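Local coordinates for protein 8-demethyl-8-aminoriboflavin-5'-phosphate synthase (PDB 5MLD) that replaces the C-8 methyl group of FMN by an amino group taken from glutamate, a step in making the antibiotic roseoflavin, at residues A2-I7 and G36-V41; H47-E52 and D70-L75. One frame throughout, in Å; residues are numbered along the deposited sequence.

Contact 1 (A2-I7 and G36-V41); sequences ALKALI and GIETEV
Ile37 and Ala5 meet across two parallel strands, the CG2 branch of the isoleucine lying 3.8 Å from Ala5 CB. CG2 is placed there because it stands anti to the backbone N of Ile37, while CG1, beside the backbone N (chi1 -61°), runs toward Leu3 CB, 4.2 Å away. On the face of Ala5, Ile7, Thr39 and Val41, which helix 20-34 covers, Ile7 and Val41 are paired more loosely, and Thr39, level with Ala5, turns its hydroxyl to Glu33 of that helix. Lys4, Leu6, Glu38 and Glu40 point to the other face. There Leu6 and Glu40 lie side by side and point the same way; with CG anti to the backbone N in both, Leu6 CD1 comes alongside the aliphatic part of Glu40, 4.0 Å from its CB, and the glutamate carboxylate goes on to a salt bridge with Lys78. The backbones are joined by a ladder in which Glu38 and Glu40 each give N-H and C=O to 2-7; Ala5 N to Glu38 O, at 2.8 Å, is nearly straight (170°). Before the ladder begins, a water bridges Leu3 N and Gly36 O, just where a Schellman motif ends helix 20-34. The parallel pairing of strands 4-9 and 38-43, linked by helix 20-34, is the first beta-alpha-beta unit of the flavodoxin-like fold.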
ATOM      1  N   ALA A   2      28.393 -24.505  -2.102  1.00 35.41           N
ATOM      2  CA  ALA A   2      27.429 -24.211  -1.052  1.00 39.55           C
ATOM      3  C   ALA A   2      26.428 -23.169  -1.527  1.00 31.66           C
ATOM      4  O   ALA A   2      26.680 -22.437  -2.489  1.00 38.44           O
ATOM      5  CB  ALA A   2      28.138 -23.728   0.207  1.00 32.90           C
ATOM      6  N   LEU A   3      25.290 -23.112  -0.848  1.00 24.05           N
ATOM      7  CA  LEU A   3      24.315 -22.068  -1.107  1.00 23.47           C
ATOM      8  C   LEU A   3      24.860 -20.712  -0.673  1.00 23.07           C
ATOM      9  O   LEU A   3      25.694 -20.615   0.233  1.00 26.33           O
ATOM     10  CB  LEU A   3      23.018 -22.367  -0.361  1.00 25.47           C
ATOM     11  CG  LEU A   3      22.326 -23.667  -0.765  1.00 27.31           C
ATOM     12  CD1 LEU A   3      21.263 -23.969   0.256  1.00 30.50           C
ATOM     13  CD2 LEU A   3      21.708 -23.487  -2.119  1.00 30.45           C
ATOM     14  N   LYS A   4      24.374 -19.656  -1.324  1.00 20.24           N
ATOM     15  CA  LYS A   4      24.850 -18.303  -1.075  1.00 21.22           C
ATOM     16  C   LYS A   4      23.674 -17.397  -0.766  1.00 20.22           C
ATOM     17  O   LYS A   4      22.645 -17.457  -1.444  1.00 18.33           O
ATOM     18  CB  LYS A   4      25.609 -17.727  -2.286  1.00 22.61           C
ATOM     19  CG  LYS A   4      26.787 -18.568  -2.726  1.00 26.29           C
ATOM     20  CD  LYS A   4      27.299 -18.100  -4.067  1.00 34.33           C
ATOM     21  CE  LYS A   4      28.138 -19.182  -4.721  1.00 43.01           C
ATOM     22  NZ  LYS A   4      29.542 -18.743  -4.962  1.00 45.84           N
ATOM     23  N   ALA A   5      23.854 -16.535   0.235  1.00 18.59           N
ATOM     24  CA  ALA A   5      22.893 -15.491   0.562  1.00 16.68           C
ATOM     25  C   ALA A   5      23.526 -14.139   0.265  1.00 20.12           C
ATOM     26  O   ALA A   5      24.633 -13.857   0.727  1.00 21.12           O
ATOM     27  CB  ALA A   5      22.481 -15.563   2.031  1.00 17.22           C
ATOM     28  N   LEU A   6      22.824 -13.312  -0.500  1.00 18.65           N
ATOM     29  CA  LEU A   6      23.286 -11.978  -0.842  1.00 18.73           C
ATOM     30  C   LEU A   6      22.388 -10.986  -0.117  1.00 18.23           C
ATOM     31  O   LEU A   6      21.173 -10.997  -0.315  1.00 18.90           O
ATOM     32  CB  LEU A   6      23.245 -11.752  -2.349  1.00 16.06           C
ATOM     33  CG  LEU A   6      23.672 -10.347  -2.782  1.00 18.87           C
ATOM     34  CD1 LEU A   6      25.137 -10.059  -2.371  1.00 16.18           C
ATOM     35  CD2 LEU A   6      23.448 -10.177  -4.262  1.00 20.45           C
ATOM     36  N   ILE A   7      22.976 -10.153   0.738  1.00 17.08           N
ATOM     37  CA  ILE A   7      22.227  -9.180   1.533  1.00 15.32           C
ATOM     38  C   ILE A   7      22.570  -7.802   1.001  1.00 16.92           C
ATOM     39  O   ILE A   7      23.740  -7.418   1.010  1.00 16.57           O
ATOM     40  CB  ILE A   7      22.558  -9.285   3.027  1.00 17.31           C
ATOM     41  CG1 ILE A   7      22.379 -10.744   3.500  1.00 19.33           C
ATOM     42  CG2 ILE A   7      21.672  -8.308   3.817  1.00 15.68           C
ATOM     43  CD1 ILE A   7      22.868 -11.032   4.924  1.00 18.97           C
ATOM     44  N   GLY A  36      25.343 -22.907   7.271  1.00 24.12           N
ATOM     45  CA  GLY A  36      26.135 -23.352   6.145  1.00 25.65           C
ATOM     46  C   GLY A  36      25.913 -22.561   4.881  1.00 26.95           C
ATOM     47  O   GLY A  36      26.288 -23.014   3.796  1.00 25.95           O
ATOM     48  N   ILE A  37      25.306 -21.384   4.978  1.00 24.74           N
ATOM     49  CA  ILE A  37      25.009 -20.565   3.811  1.00 19.27           C
ATOM     50  C   ILE A  37      25.972 -19.385   3.822  1.00 24.97           C
ATOM     51  O   ILE A  37      25.992 -18.600   4.779  1.00 22.09           O
ATOM     52  CB  ILE A  37      23.539 -20.134   3.805  1.00 21.79           C
ATOM     53  CG1 ILE A  37      22.677 -21.402   3.746  1.00 25.97           C
ATOM     54  CG2 ILE A  37      23.245 -19.192   2.642  1.00 21.93           C
ATOM     55  CD1 ILE A  37      21.243 -21.183   3.485  1.00 28.07           C
ATOM     56  N   GLU A  38      26.810 -19.311   2.791  1.00 20.16           N
ATOM     57  CA  GLU A  38      27.826 -18.272   2.710  1.00 21.77           C
ATOM     58  C   GLU A  38      27.152 -16.945   2.413  1.00 20.66           C
ATOM     59  O   GLU A  38      26.298 -16.865   1.528  1.00 22.89           O
ATOM     60  CB  GLU A  38      28.841 -18.596   1.621  1.00 25.36           C
ATOM     61  CG  GLU A  38      29.361 -20.022   1.676  1.00 33.32           C
ATOM     62  CD  GLU A  38      30.379 -20.310   0.598  1.00 37.23           C
ATOM     63  OE1 GLU A  38      30.250 -19.756  -0.519  1.00 36.12           O
ATOM     64  OE2 GLU A  38      31.319 -21.085   0.875  1.00 48.42           O
ATOM     65  N   THR A  39      27.529 -15.908   3.155  1.00 18.39           N
ATOM     66  CA  THR A  39      26.874 -14.612   3.039  1.00 18.91           C
ATOM     67  C   THR A  39      27.798 -13.594   2.396  1.00 22.67           C
ATOM     68  O   THR A  39      29.023 -13.642   2.558  1.00 26.18           O
ATOM     69  CB  THR A  39      26.435 -14.073   4.397  1.00 23.22           C
ATOM     70  OG1 THR A  39      27.589 -13.873   5.227  1.00 25.31           O
ATOM     71  CG2 THR A  39      25.495 -15.034   5.051  1.00 24.96           C
ATOM     72  N   GLU A  40      27.190 -12.653   1.687  1.00 22.33           N
ATOM     73  CA  GLU A  40      27.897 -11.484   1.186  1.00 20.61           C
ATOM     74  C   GLU A  40      26.999 -10.283   1.405  1.00 20.07           C
ATOM     75  O   GLU A  40      25.810 -10.348   1.082  1.00 20.22           O
ATOM     76  CB  GLU A  40      28.216 -11.631  -0.297  1.00 23.44           C
ATOM     77  CG  GLU A  40      28.929 -10.434  -0.881  1.00 22.69           C
ATOM     78  CD  GLU A  40      29.457 -10.725  -2.268  1.00 36.16           C
ATOM     79  OE1 GLU A  40      28.979 -11.703  -2.898  1.00 32.43           O
ATOM     80  OE2 GLU A  40      30.354  -9.979  -2.718  1.00 38.65           O
ATOM     81  N   VAL A  41      27.550  -9.199   1.945  1.00 15.25           N
ATOM     82  CA  VAL A  41      26.800  -7.961   2.146  1.00 17.38           C
ATOM     83  C   VAL A  41      27.321  -6.945   1.144  1.00 17.85           C
ATOM     84  O   VAL A  41      28.535  -6.731   1.045  1.00 18.44           O
ATOM     85  CB  VAL A  41      26.942  -7.421   3.584  1.00 16.91           C
ATOM     86  CG1 VAL A  41      26.114  -6.128   3.751  1.00 16.41           C
ATOM     87  CG2 VAL A  41      26.538  -8.447   4.617  1.00 17.11           C
TER
HETATM   88  O   HOH W   1      24.939 -24.488   1.967  1.00 34.02           O

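Contact 2 (H47-E52 and D70-L75); sequences HDIEQE and DEWPWL
The carboxylate of Glu71 is shared between the side chain of His47 and the backbone of Asp48. His47 ND1 donates to Glu71 OE1 at 2.7 Å, with the oxygen close to the imidazole plane, although ring and carboxylate planes are turned 72° apart. The other oxygen, OE2, takes the N-H of Asp48 (2.9 Å) from above the carboxylate plane. In return Glu71 N donates to Asp48 O, also at 2.9 Å. Glu71 is the N-cap residue of helix 72-81, and the preceding Asp70 forms an Asx turn there: its OD1 accepts from Trp72 N at 3.0 Å, while OD2 offers its anti lone pair to Glu50 N in an almost straight bond (2.8 Å, 176°). The CG of Asp70 sits between its backbone N and carbonyl carbon (chi1 70°), which lets the carboxylate serve both amides. Asp48 and Glu50 form salt bridges with Arg68; Glu50 is also paired with Lys65, and its OE2 takes Glu52 N. Trp74 CZ3 stands 3.5 Å above the plane of the His47 ring, near its centre, the two rings meeting obliquely. Apolar contact comes from Ile49, whose CD1 reaches Trp72 CB at 4.1 Å.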
ATOM      1  N   HIS A  47      28.152   1.918  -4.827  1.00 16.35           N
ATOM      2  CA  HIS A  47      28.481   1.506  -6.177  1.00 19.90           C
ATOM      3  C   HIS A  47      27.773   2.369  -7.207  1.00 19.17           C
ATOM      4  O   HIS A  47      26.662   2.857  -6.980  1.00 22.73           O
ATOM      5  CB  HIS A  47      28.111   0.040  -6.363  1.00 21.13           C
ATOM      6  CG  HIS A  47      28.892  -0.861  -5.472  1.00 21.65           C
ATOM      7  ND1 HIS A  47      30.155  -1.308  -5.797  1.00 23.72           N
ATOM      8  CD2 HIS A  47      28.626  -1.340  -4.233  1.00 22.78           C
ATOM      9  CE1 HIS A  47      30.624  -2.047  -4.805  1.00 27.05           C
ATOM     10  NE2 HIS A  47      29.712  -2.089  -3.850  1.00 26.27           N
ATOM     11  N   ASP A  48      28.432   2.532  -8.352  1.00 20.42           N
ATOM     12  CA  ASP A  48      27.948   3.401  -9.414  1.00 19.91           C
ATOM     13  C   ASP A  48      26.946   2.622 -10.256  1.00 21.25           C
ATOM     14  O   ASP A  48      27.325   1.848 -11.133  1.00 24.46           O
ATOM     15  CB  ASP A  48      29.127   3.900 -10.240  1.00 22.08           C
ATOM     16  CG  ASP A  48      28.714   4.815 -11.361  1.00 25.12           C
ATOM     17  OD1 ASP A  48      27.655   5.469 -11.255  1.00 24.53           O
ATOM     18  OD2 ASP A  48      29.456   4.871 -12.361  1.00 30.88           O
ATOM     19  N   ILE A  49      25.655   2.844 -10.003  1.00 18.82           N
ATOM     20  CA  ILE A  49      24.571   2.170 -10.714  1.00 18.23           C
ATOM     21  C   ILE A  49      23.727   3.233 -11.403  1.00 21.12           C
ATOM     22  O   ILE A  49      23.091   4.048 -10.729  1.00 23.47           O
ATOM     23  CB  ILE A  49      23.696   1.341  -9.758  1.00 21.67           C
ATOM     24  CG1 ILE A  49      24.521   0.326  -8.955  1.00 25.32           C
ATOM     25  CG2 ILE A  49      22.534   0.693 -10.517  1.00 22.30           C
ATOM     26  CD1 ILE A  49      25.247  -0.685  -9.773  1.00 26.42           C
ATOM     27  N   GLU A  50      23.692   3.208 -12.741  1.00 21.66           N
ATOM     28  CA  GLU A  50      23.000   4.260 -13.482  1.00 21.86           C
ATOM     29  C   GLU A  50      21.490   4.104 -13.359  1.00 21.98           C
ATOM     30  O   GLU A  50      20.946   3.017 -13.576  1.00 20.55           O
ATOM     31  CB  GLU A  50      23.410   4.246 -14.959  1.00 18.53           C
ATOM     32  CG  GLU A  50      22.666   5.284 -15.797  1.00 22.10           C
ATOM     33  CD  GLU A  50      22.783   6.709 -15.236  1.00 28.62           C
ATOM     34  OE1 GLU A  50      23.914   7.160 -14.921  1.00 25.97           O
ATOM     35  OE2 GLU A  50      21.736   7.381 -15.111  1.00 28.85           O
ATOM     36  N   GLN A  51      20.817   5.203 -13.002  1.00 18.28           N
ATOM     37  CA  GLN A  51      19.372   5.213 -12.809  1.00 21.31           C
ATOM     38  C   GLN A  51      18.607   5.412 -14.113  1.00 22.27           C
ATOM     39  O   GLN A  51      17.473   4.936 -14.246  1.00 23.05           O
ATOM     40  CB  GLN A  51      18.998   6.331 -11.829  1.00 26.30           C
ATOM     41  CG  GLN A  51      17.506   6.517 -11.594  1.00 22.80           C
ATOM     42  CD  GLN A  51      17.230   7.703 -10.685  1.00 23.92           C
ATOM     43  OE1 GLN A  51      17.971   8.689 -10.689  1.00 27.37           O
ATOM     44  NE2 GLN A  51      16.190   7.596  -9.874  1.00 20.11           N
ATOM     45  N   GLU A  52      19.191   6.122 -15.071  1.00 20.10           N
ATOM     46  CA  GLU A  52      18.451   6.505 -16.262  1.00 22.08           C
ATOM     47  C   GLU A  52      18.190   5.301 -17.156  1.00 20.36           C
ATOM     48  O   GLU A  52      18.916   4.300 -17.134  1.00 24.35           O
ATOM     49  CB  GLU A  52      19.202   7.581 -17.049  1.00 20.97           C
ATOM     50  CG  GLU A  52      19.180   8.938 -16.367  1.00 23.28           C
ATOM     51  CD  GLU A  52      20.154   9.925 -16.975  1.00 24.44           C
ATOM     52  OE1 GLU A  52      20.347   9.894 -18.214  1.00 24.93           O
ATOM     53  OE2 GLU A  52      20.717  10.744 -16.213  1.00 24.81           O
ATOM     54  N   ASP A  70      28.776   1.003 -16.141  1.00 23.60           N
ATOM     55  CA  ASP A  70      28.651   1.222 -14.703  1.00 24.34           C
ATOM     56  C   ASP A  70      28.929  -0.106 -13.999  1.00 28.71           C
ATOM     57  O   ASP A  70      29.496  -1.045 -14.577  1.00 24.77           O
ATOM     58  CB  ASP A  70      27.276   1.840 -14.383  1.00 25.78           C
ATOM     59  CG  ASP A  70      26.118   0.861 -14.588  1.00 23.16           C
ATOM     60  OD1 ASP A  70      26.340  -0.247 -15.098  1.00 21.38           O
ATOM     61  OD2 ASP A  70      24.975   1.209 -14.237  1.00 24.58           O
ATOM     62  N   GLU A  71      28.522  -0.210 -12.734  1.00 23.55           N
ATOM     63  CA  GLU A  71      28.747  -1.417 -11.948  1.00 21.98           C
ATOM     64  C   GLU A  71      27.524  -2.326 -11.885  1.00 19.63           C
ATOM     65  O   GLU A  71      27.508  -3.267 -11.082  1.00 22.82           O
ATOM     66  CB  GLU A  71      29.176  -1.063 -10.527  1.00 22.45           C
ATOM     67  CG  GLU A  71      30.498  -0.331 -10.427  1.00 25.05           C
ATOM     68  CD  GLU A  71      30.892  -0.119  -8.986  1.00 27.30           C
ATOM     69  OE1 GLU A  71      31.094  -1.117  -8.269  1.00 31.80           O
ATOM     70  OE2 GLU A  71      30.957   1.040  -8.558  1.00 22.70           O
ATOM     71  N   TRP A  72      26.494  -2.053 -12.676  1.00 19.68           N
ATOM     72  CA  TRP A  72      25.319  -2.922 -12.639  1.00 25.41           C
ATOM     73  C   TRP A  72      25.603  -4.351 -13.105  1.00 24.26           C
ATOM     74  O   TRP A  72      25.116  -5.287 -12.446  1.00 22.11           O
ATOM     75  CB  TRP A  72      24.178  -2.293 -13.446  1.00 22.15           C
ATOM     76  CG  TRP A  72      22.972  -3.192 -13.533  1.00 23.54           C
ATOM     77  CD1 TRP A  72      22.421  -3.702 -14.672  1.00 25.43           C
ATOM     78  CD2 TRP A  72      22.190  -3.705 -12.446  1.00 20.92           C
ATOM     79  NE1 TRP A  72      21.328  -4.474 -14.367  1.00 23.79           N
ATOM     80  CE2 TRP A  72      21.170  -4.502 -13.006  1.00 24.14           C
ATOM     81  CE3 TRP A  72      22.249  -3.569 -11.054  1.00 24.46           C
ATOM     82  CZ2 TRP A  72      20.220  -5.157 -12.228  1.00 23.36           C
ATOM     83  CZ3 TRP A  72      21.300  -4.225 -10.280  1.00 22.67           C
ATOM     84  CH2 TRP A  72      20.299  -5.004 -10.875  1.00 23.27           C
ATOM     85  N   PRO A  73      26.338  -4.603 -14.198  1.00 23.39           N
ATOM     86  CA  PRO A  73      26.610  -6.011 -14.561  1.00 23.56           C
ATOM     87  C   PRO A  73      27.234  -6.807 -13.427  1.00 24.89           C
ATOM     88  O   PRO A  73      26.835  -7.953 -13.176  1.00 23.54           O
ATOM     89  CB  PRO A  73      27.555  -5.883 -15.765  1.00 22.76           C
ATOM     90  CG  PRO A  73      27.147  -4.589 -16.400  1.00 27.37           C
ATOM     91  CD  PRO A  73      26.825  -3.670 -15.235  1.00 25.88           C
ATOM     92  N   TRP A  74      28.204  -6.212 -12.727  1.00 24.47           N
ATOM     93  CA  TRP A  74      28.803  -6.850 -11.558  1.00 25.67           C
ATOM     94  C   TRP A  74      27.746  -7.209 -10.511  1.00 24.82           C
ATOM     95  O   TRP A  74      27.708  -8.341 -10.014  1.00 23.92           O
ATOM     96  CB  TRP A  74      29.865  -5.920 -10.967  1.00 24.54           C
ATOM     97  CG  TRP A  74      30.354  -6.290  -9.605  1.00 25.79           C
ATOM     98  CD1 TRP A  74      31.333  -7.192  -9.306  1.00 28.32           C
ATOM     99  CD2 TRP A  74      29.915  -5.739  -8.346  1.00 24.23           C
ATOM    100  NE1 TRP A  74      31.521  -7.248  -7.942  1.00 29.08           N
ATOM    101  CE2 TRP A  74      30.662  -6.369  -7.333  1.00 26.86           C
ATOM    102  CE3 TRP A  74      28.963  -4.783  -7.984  1.00 22.20           C
ATOM    103  CZ2 TRP A  74      30.488  -6.073  -5.977  1.00 30.18           C
ATOM    104  CZ3 TRP A  74      28.791  -4.491  -6.635  1.00 25.29           C
ATOM    105  CH2 TRP A  74      29.548  -5.134  -5.651  1.00 27.29           C
ATOM    106  N   LEU A  75      26.871  -6.257 -10.169  1.00 22.32           N
ATOM    107  CA  LEU A  75      25.859  -6.535  -9.147  1.00 20.20           C
ATOM    108  C   LEU A  75      24.810  -7.523  -9.647  1.00 20.89           C
ATOM    109  O   LEU A  75      24.379  -8.401  -8.891  1.00 22.79           O
ATOM    110  CB  LEU A  75      25.189  -5.236  -8.685  1.00 20.16           C
ATOM    111  CG  LEU A  75      24.126  -5.345  -7.581  1.00 23.94           C
ATOM    112  CD1 LEU A  75      24.613  -6.140  -6.383  1.00 22.89           C
ATOM    113  CD2 LEU A  75      23.639  -3.949  -7.139  1.00 23.04           C
TER

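The two contacts follow one another along the chain: contact 1 pairs strand 38-43 with strand 4-9, and contact 2 ties the loop leaving strand 38-43 to the start of helix 72-81. They do not touch, yet Val42 of that strand packs against His47 and Trp74. Both are partly buried, with five of twelve touching residues buried in contact 1 against two of nine in contact 2. Contact 1 is held by repeated main-chain bonds, with mostly apolar side chains on the face toward helix 20-34. Contact 2 lacks strand pairing and relies on acidic side chains that accept amide and imidazole N-H groups. Segment 47-52 alone reaches a second subunit, beyond the contact, through Gln51 and Glu52.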